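Local coordinates for protein lipolytic enzyme, G-D-S-L family (Bacteroides thetaiotaomicron, PDB 7BR2) that probably acts as a serine esterase of the SGNH (GDSL) hydrolase family and metabolizes the drug diltiazem in the gut, at residues Asp72-Thr86 with Arg123-Thr137. Numbering follows the deposited sequence.
Sequences DGDIFSKNPTVLMVT and RFKELPHTRIVMTGT
L83 and V85 press against F124 where strands 82-85 and 131-136 pair in parallel. L83 CD2 lies 3.5 Å from F124 CE1. V85 CG2 reaches CE2 of the same ring at 3.7 Å. L83, V85, I132 and M134 share this sheet face, and CG anti to the backbone N (chi1 175°) carries L83 CD2 to the ring. The strands are tied by a run of backbone bonds, among them L83 N to R131 O and V133 N to L83 O, both 2.8 Å. On the other face M84 bends its chain so that SD rests on V133 CB. V82 CG1 sits over the guanidinium of R131, whose NH1 pairs with E176.

The helix ends meet in a looser, more solvent-exposed zone. L127 CD2 sits over the centre of one F76 face in a CH-pi contact, 3.9 Å from the ring centroid. R123 NH1 reaches D72 OD1 at 2.9 Å, nearly straight at 172°, on the syn side but somewhat out of the carboxylate plane. The F76 edge abuts the guanidinium face, with the two planes 83° apart. A leucine in place of this arginine would probably leave D72 without its salt-bridge mate and take the guanidinium face from the F76 edge. Joined through helix 102-125, the strands form a beta-alpha-beta crossover, the third and fourth strands of the five-stranded parallel sheet (order 2-1-3-4-5) of the SGNH-hydrolase fold.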
loop_
_atom_site.group_PDB
_atom_site.type_symbol
_atom_site.label_atom_id
_atom_site.label_comp_id
_atom_site.label_asym_id
_atom_site.label_seq_id
_atom_site.Cartn_x
_atom_site.Cartn_y
_atom_site.Cartn_z
ATOM N N ASP A 72 -2.850 18.260 14.913
ATOM C CA ASP A 72 -2.905 19.610 14.338
ATOM C C ASP A 72 -1.737 19.869 13.382
ATOM O O ASP A 72 -1.935 20.337 12.252
ATOM C CB ASP A 72 -2.902 20.683 15.433
ATOM C CG ASP A 72 -4.244 20.866 16.114
ATOM O OD1 ASP A 72 -5.286 20.815 15.433
ATOM O OD2 ASP A 72 -4.254 21.105 17.340
ATOM N N GLY A 73 -0.507 19.595 13.835
ATOM C CA GLY A 73 0.695 19.970 13.103
ATOM C C GLY A 73 1.143 18.995 12.034
ATOM O O GLY A 73 1.995 19.342 11.207
ATOM N N ASP A 74 0.655 17.766 12.064
ATOM C CA ASP A 74 1.170 16.751 11.164
ATOM C C ASP A 74 0.099 16.062 10.327
ATOM O O ASP A 74 0.407 15.601 9.223
ATOM C CB ASP A 74 1.947 15.702 11.978
ATOM C CG ASP A 74 2.581 14.645 11.110
ATOM O OD1 ASP A 74 3.283 15.039 10.152
ATOM O OD2 ASP A 74 2.447 13.430 11.425
ATOM N N ILE A 75 -1.149 16.042 10.773
ATOM C CA ILE A 75 -2.219 15.318 10.095
ATOM C C ILE A 75 -3.239 16.291 9.491
ATOM O O ILE A 75 -3.436 16.327 8.277
ATOM C CB ILE A 75 -2.898 14.313 11.054
ATOM C CG1 ILE A 75 -1.868 13.294 11.547
ATOM C CG2 ILE A 75 -4.034 13.609 10.366
ATOM C CD1 ILE A 75 -1.210 12.493 10.450
ATOM N N PHE A 76 -3.934 17.053 10.336
ATOM C CA PHE A 76 -4.891 18.041 9.842
ATOM C C PHE A 76 -4.200 19.114 9.005
ATOM O O PHE A 76 -4.838 19.766 8.174
ATOM C CB PHE A 76 -5.638 18.682 11.018
ATOM C CG PHE A 76 -6.448 17.700 11.835
ATOM C CD1 PHE A 76 -6.763 16.442 11.323
ATOM C CD2 PHE A 76 -6.876 18.028 13.113
ATOM C CE1 PHE A 76 -7.496 15.545 12.068
ATOM C CE2 PHE A 76 -7.612 17.128 13.866
ATOM C CZ PHE A 76 -7.926 15.884 13.338
ATOM N N SER A 77 -2.908 19.345 9.262
ATOM C CA SER A 77 -2.136 20.301 8.492
ATOM C C SER A 77 -2.059 19.910 7.034
ATOM O O SER A 77 -1.801 20.765 6.188
ATOM C CB SER A 77 -0.719 20.407 9.065
ATOM O OG SER A 77 -0.080 19.133 9.066
ATOM N N LYS A 78 -2.201 18.624 6.734
ATOM C CA LYS A 78 -2.194 18.142 5.362
ATOM C C LYS A 78 -3.563 18.250 4.704
ATOM O O LYS A 78 -3.711 17.879 3.532
ATOM C CB LYS A 78 -1.686 16.694 5.326
ATOM C CG LYS A 78 -0.194 16.533 5.633
ATOM C CD LYS A 78 0.184 15.079 5.925
ATOM C CE LYS A 78 1.701 14.910 6.071
ATOM N NZ LYS A 78 2.327 15.789 7.121
ATOM N N ASN A 79 -4.566 18.732 5.434
ATOM C CA ASN A 79 -5.916 18.885 4.934
ATOM C C ASN A 79 -6.429 17.622 4.248
ATOM O O ASN A 79 -6.673 17.604 3.039
ATOM C CB ASN A 79 -6.002 20.079 3.962
ATOM C CG ASN A 79 -5.841 21.425 4.675
ATOM O OD1 ASN A 79 -6.058 21.563 5.892
ATOM N ND2 ASN A 79 -5.451 22.430 3.902
ATOM N N PRO A 80 -6.539 16.514 4.985
ATOM C CA PRO A 80 -7.082 15.299 4.377
ATOM C C PRO A 80 -8.541 15.496 3.991
ATOM O O PRO A 80 -9.304 16.175 4.692
ATOM C CB PRO A 80 -6.937 14.255 5.488
ATOM C CG PRO A 80 -7.008 15.041 6.748
ATOM C CD PRO A 80 -6.282 16.333 6.427
ATOM N N THR A 81 -8.901 14.933 2.832
ATOM C CA THR A 81 -10.293 14.684 2.480
ATOM C C THR A 81 -10.745 13.313 2.960
ATOM O O THR A 81 -11.930 13.120 3.264
ATOM C CB THR A 81 -10.508 14.809 0.958
ATOM O OG1 THR A 81 -9.756 13.804 0.266
ATOM C CG2 THR A 81 -10.120 16.193 0.436
ATOM N N VAL A 82 -9.813 12.369 3.056
ATOM C CA VAL A 82 -10.045 11.042 3.613
ATOM C C VAL A 82 -8.895 10.728 4.562
ATOM O O VAL A 82 -7.731 10.780 4.159
ATOM C CB VAL A 82 -10.145 9.961 2.515
ATOM C CG1 VAL A 82 -10.630 8.658 3.115
ATOM C CG2 VAL A 82 -11.092 10.405 1.402
ATOM N N LEU A 83 -9.223 10.356 5.798
ATOM C CA LEU A 83 -8.235 10.092 6.843
ATOM C C LEU A 83 -8.404 8.658 7.329
ATOM O O LEU A 83 -9.476 8.287 7.817
ATOM C CB LEU A 83 -8.389 11.072 8.014
ATOM C CG LEU A 83 -7.500 10.866 9.254
ATOM C CD1 LEU A 83 -6.041 11.018 8.912
ATOM C CD2 LEU A 83 -7.876 11.817 10.373
ATOM N N MET A 84 -7.371 7.842 7.140
ATOM C CA MET A 84 -7.332 6.492 7.678
ATOM C C MET A 84 -6.552 6.494 8.989
ATOM O O MET A 84 -5.510 7.142 9.093
ATOM C CB MET A 84 -6.704 5.528 6.670
ATOM C CG MET A 84 -7.674 5.017 5.600
ATOM S SD MET A 84 -8.426 6.289 4.541
ATOM C CE MET A 84 -6.991 6.991 3.722
ATOM N N VAL A 85 -7.073 5.789 9.995
ATOM C CA VAL A 85 -6.529 5.803 11.352
ATOM C C VAL A 85 -6.265 4.364 11.789
ATOM O O VAL A 85 -7.187 3.542 11.813
ATOM C CB VAL A 85 -7.474 6.513 12.338
ATOM C CG1 VAL A 85 -6.886 6.552 13.739
ATOM C CG2 VAL A 85 -7.820 7.924 11.850
ATOM N N THR A 86 -5.002 4.047 12.084
ATOM C CA THR A 86 -4.598 2.724 12.550
ATOM C C THR A 86 -3.596 2.862 13.689
ATOM O O THR A 86 -2.731 3.746 13.664
ATOM C CB THR A 86 -3.994 1.882 11.421
ATOM O OG1 THR A 86 -3.774 0.546 11.897
ATOM C CG2 THR A 86 -2.668 2.476 10.921
ATOM N N ARG A 123 -11.705 14.718 18.269
ATOM C CA ARG A 123 -11.197 15.604 17.214
ATOM C C ARG A 123 -11.800 15.259 15.858
ATOM O O ARG A 123 -12.163 16.153 15.089
ATOM C CB ARG A 123 -9.667 15.568 17.119
ATOM C CG ARG A 123 -8.926 15.835 18.405
ATOM C CD ARG A 123 -8.998 17.317 18.833
ATOM N NE ARG A 123 -8.952 18.292 17.739
ATOM C CZ ARG A 123 -7.833 18.878 17.301
ATOM N NH1 ARG A 123 -7.885 19.772 16.316
ATOM N NH2 ARG A 123 -6.658 18.567 17.843
ATOM N N PHE A 124 -11.907 13.969 15.548
ATOM C CA PHE A 124 -12.418 13.548 14.250
ATOM C C PHE A 124 -13.875 13.950 14.072
ATOM O O PHE A 124 -14.292 14.330 12.972
ATOM C CB PHE A 124 -12.236 12.038 14.081
ATOM C CG PHE A 124 -10.793 11.584 14.135
ATOM C CD1 PHE A 124 -9.756 12.447 13.788
ATOM C CD2 PHE A 124 -10.471 10.310 14.571
ATOM C CE1 PHE A 124 -8.431 12.032 13.842
ATOM C CE2 PHE A 124 -9.152 9.882 14.634
ATOM C CZ PHE A 124 -8.127 10.741 14.265
ATOM N N LYS A 125 -14.667 13.881 15.144
ATOM C CA LYS A 125 -16.077 14.248 15.038
ATOM C C LYS A 125 -16.258 15.721 14.678
ATOM O O LYS A 125 -17.273 16.098 14.084
ATOM C CB LYS A 125 -16.789 13.913 16.353
ATOM C CG LYS A 125 -16.732 12.414 16.625
ATOM C CD LYS A 125 -17.837 11.878 17.486
ATOM C CE LYS A 125 -18.326 12.808 18.540
ATOM N NZ LYS A 125 -19.324 12.042 19.329
ATOM N N GLU A 126 -15.281 16.561 15.007
ATOM C CA GLU A 126 -15.378 17.985 14.732
ATOM C C GLU A 126 -14.951 18.381 13.321
ATOM O O GLU A 126 -15.170 19.534 12.940
ATOM C CB GLU A 126 -14.557 18.756 15.773
ATOM C CG GLU A 126 -15.193 18.725 17.167
ATOM C CD GLU A 126 -16.632 19.241 17.130
ATOM O OE1 GLU A 126 -16.898 20.220 16.393
ATOM O OE2 GLU A 126 -17.503 18.657 17.814
ATOM N N LEU A 127 -14.396 17.468 12.529
ATOM C CA LEU A 127 -13.872 17.823 11.205
ATOM C C LEU A 127 -15.027 18.062 10.235
ATOM O O LEU A 127 -15.903 17.202 10.103
ATOM C CB LEU A 127 -12.962 16.731 10.663
ATOM C CG LEU A 127 -11.630 16.510 11.372
ATOM C CD1 LEU A 127 -10.895 15.367 10.701
ATOM C CD2 LEU A 127 -10.770 17.783 11.409
ATOM N N PRO A 128 -15.060 19.198 9.528
ATOM C CA PRO A 128 -16.239 19.491 8.683
ATOM C C PRO A 128 -16.292 18.717 7.369
ATOM O O PRO A 128 -17.383 18.332 6.934
ATOM C CB PRO A 128 -16.115 21.004 8.450
ATOM C CG PRO A 128 -14.643 21.265 8.536
ATOM C CD PRO A 128 -14.109 20.323 9.569
ATOM N N HIS A 129 -15.161 18.474 6.713
ATOM C CA HIS A 129 -15.174 17.902 5.368
ATOM C C HIS A 129 -14.076 16.850 5.234
ATOM O O HIS A 129 -13.221 16.909 4.346
ATOM C CB HIS A 129 -15.007 19.009 4.329
ATOM C CG HIS A 129 -16.033 20.098 4.433
ATOM N ND1 HIS A 129 -17.346 19.936 4.036
ATOM C CD2 HIS A 129 -15.933 21.372 4.881
ATOM C CE1 HIS A 129 -18.011 21.058 4.248
ATOM N NE2 HIS A 129 -17.176 21.948 4.752
ATOM N N THR A 130 -14.073 15.880 6.141
ATOM C CA THR A 130 -13.084 14.805 6.101
ATOM C C THR A 130 -13.770 13.470 6.342
ATOM O O THR A 130 -14.403 13.270 7.383
ATOM C CB THR A 130 -11.972 15.023 7.137
ATOM O OG1 THR A 130 -11.297 16.264 6.886
ATOM C CG2 THR A 130 -10.954 13.874 7.073
ATOM N N ARG A 131 -13.664 12.573 5.372
ATOM C CA ARG A 131 -14.121 11.207 5.558
ATOM C C ARG A 131 -13.152 10.442 6.461
ATOM O O ARG A 131 -11.952 10.356 6.166
ATOM C CB ARG A 131 -14.258 10.526 4.200
ATOM C CG ARG A 131 -14.749 9.089 4.270
ATOM C CD ARG A 131 -15.456 8.673 2.985
ATOM N NE ARG A 131 -14.644 8.721 1.770
ATOM C CZ ARG A 131 -14.019 7.669 1.242
ATOM N NH1 ARG A 131 -14.092 6.481 1.833
ATOM N NH2 ARG A 131 -13.322 7.804 0.117
ATOM N N ILE A 132 -13.675 9.865 7.546
ATOM C CA ILE A 132 -12.875 9.134 8.525
ATOM C C ILE A 132 -12.996 7.638 8.252
ATOM O O ILE A 132 -14.105 7.115 8.091
ATOM C CB ILE A 132 -13.311 9.470 9.965
ATOM C CG1 ILE A 132 -13.289 10.981 10.208
ATOM C CG2 ILE A 132 -12.395 8.809 10.974
ATOM C CD1 ILE A 132 -11.899 11.589 10.095
ATOM N N VAL A 133 -11.859 6.945 8.186
ATOM C CA VAL A 133 -11.830 5.504 7.939
ATOM C C VAL A 133 -11.005 4.827 9.032
ATOM O O VAL A 133 -9.766 4.925 9.039
ATOM C CB VAL A 133 -11.268 5.172 6.551
ATOM C CG1 VAL A 133 -11.253 3.672 6.327
ATOM C CG2 VAL A 133 -12.084 5.884 5.461
ATOM N N MET A 134 -11.678 4.110 9.935
ATOM C CA MET A 134 -10.958 3.294 10.905
ATOM C C MET A 134 -10.397 2.073 10.196
ATOM O O MET A 134 -11.133 1.368 9.501
ATOM C CB MET A 134 -11.894 2.870 12.038
ATOM C CG MET A 134 -12.407 4.013 12.897
ATOM S SD MET A 134 -11.127 4.765 13.903
ATOM C CE MET A 134 -11.184 6.471 13.350
ATOM N N THR A 135 -9.089 1.843 10.317
ATOM C CA THR A 135 -8.442 0.704 9.665
ATOM C C THR A 135 -7.719 -0.089 10.743
ATOM O O THR A 135 -6.702 0.366 11.279
ATOM C CB THR A 135 -7.470 1.126 8.558
ATOM O OG1 THR A 135 -6.291 1.693 9.145
ATOM C CG2 THR A 135 -8.091 2.143 7.672
ATOM N N GLY A 136 -8.237 -1.280 11.050
ATOM C CA GLY A 136 -7.669 -2.103 12.099
ATOM C C GLY A 136 -6.269 -2.531 11.738
ATOM O O GLY A 136 -6.051 -3.032 10.634
ATOM N N THR A 137 -5.306 -2.286 12.628
ATOM C CA THR A 137 -3.907 -2.545 12.302
ATOM C C THR A 137 -3.664 -4.005 11.920
ATOM O O THR A 137 -4.376 -4.923 12.349
ATOM C CB THR A 137 -3.000 -2.195 13.479
ATOM O OG1 THR A 137 -1.664 -2.609 13.177
ATOM C CG2 THR A 137 -3.455 -2.899 14.748
HETATM O O HOH W 1 -1.212 -0.794 11.127
#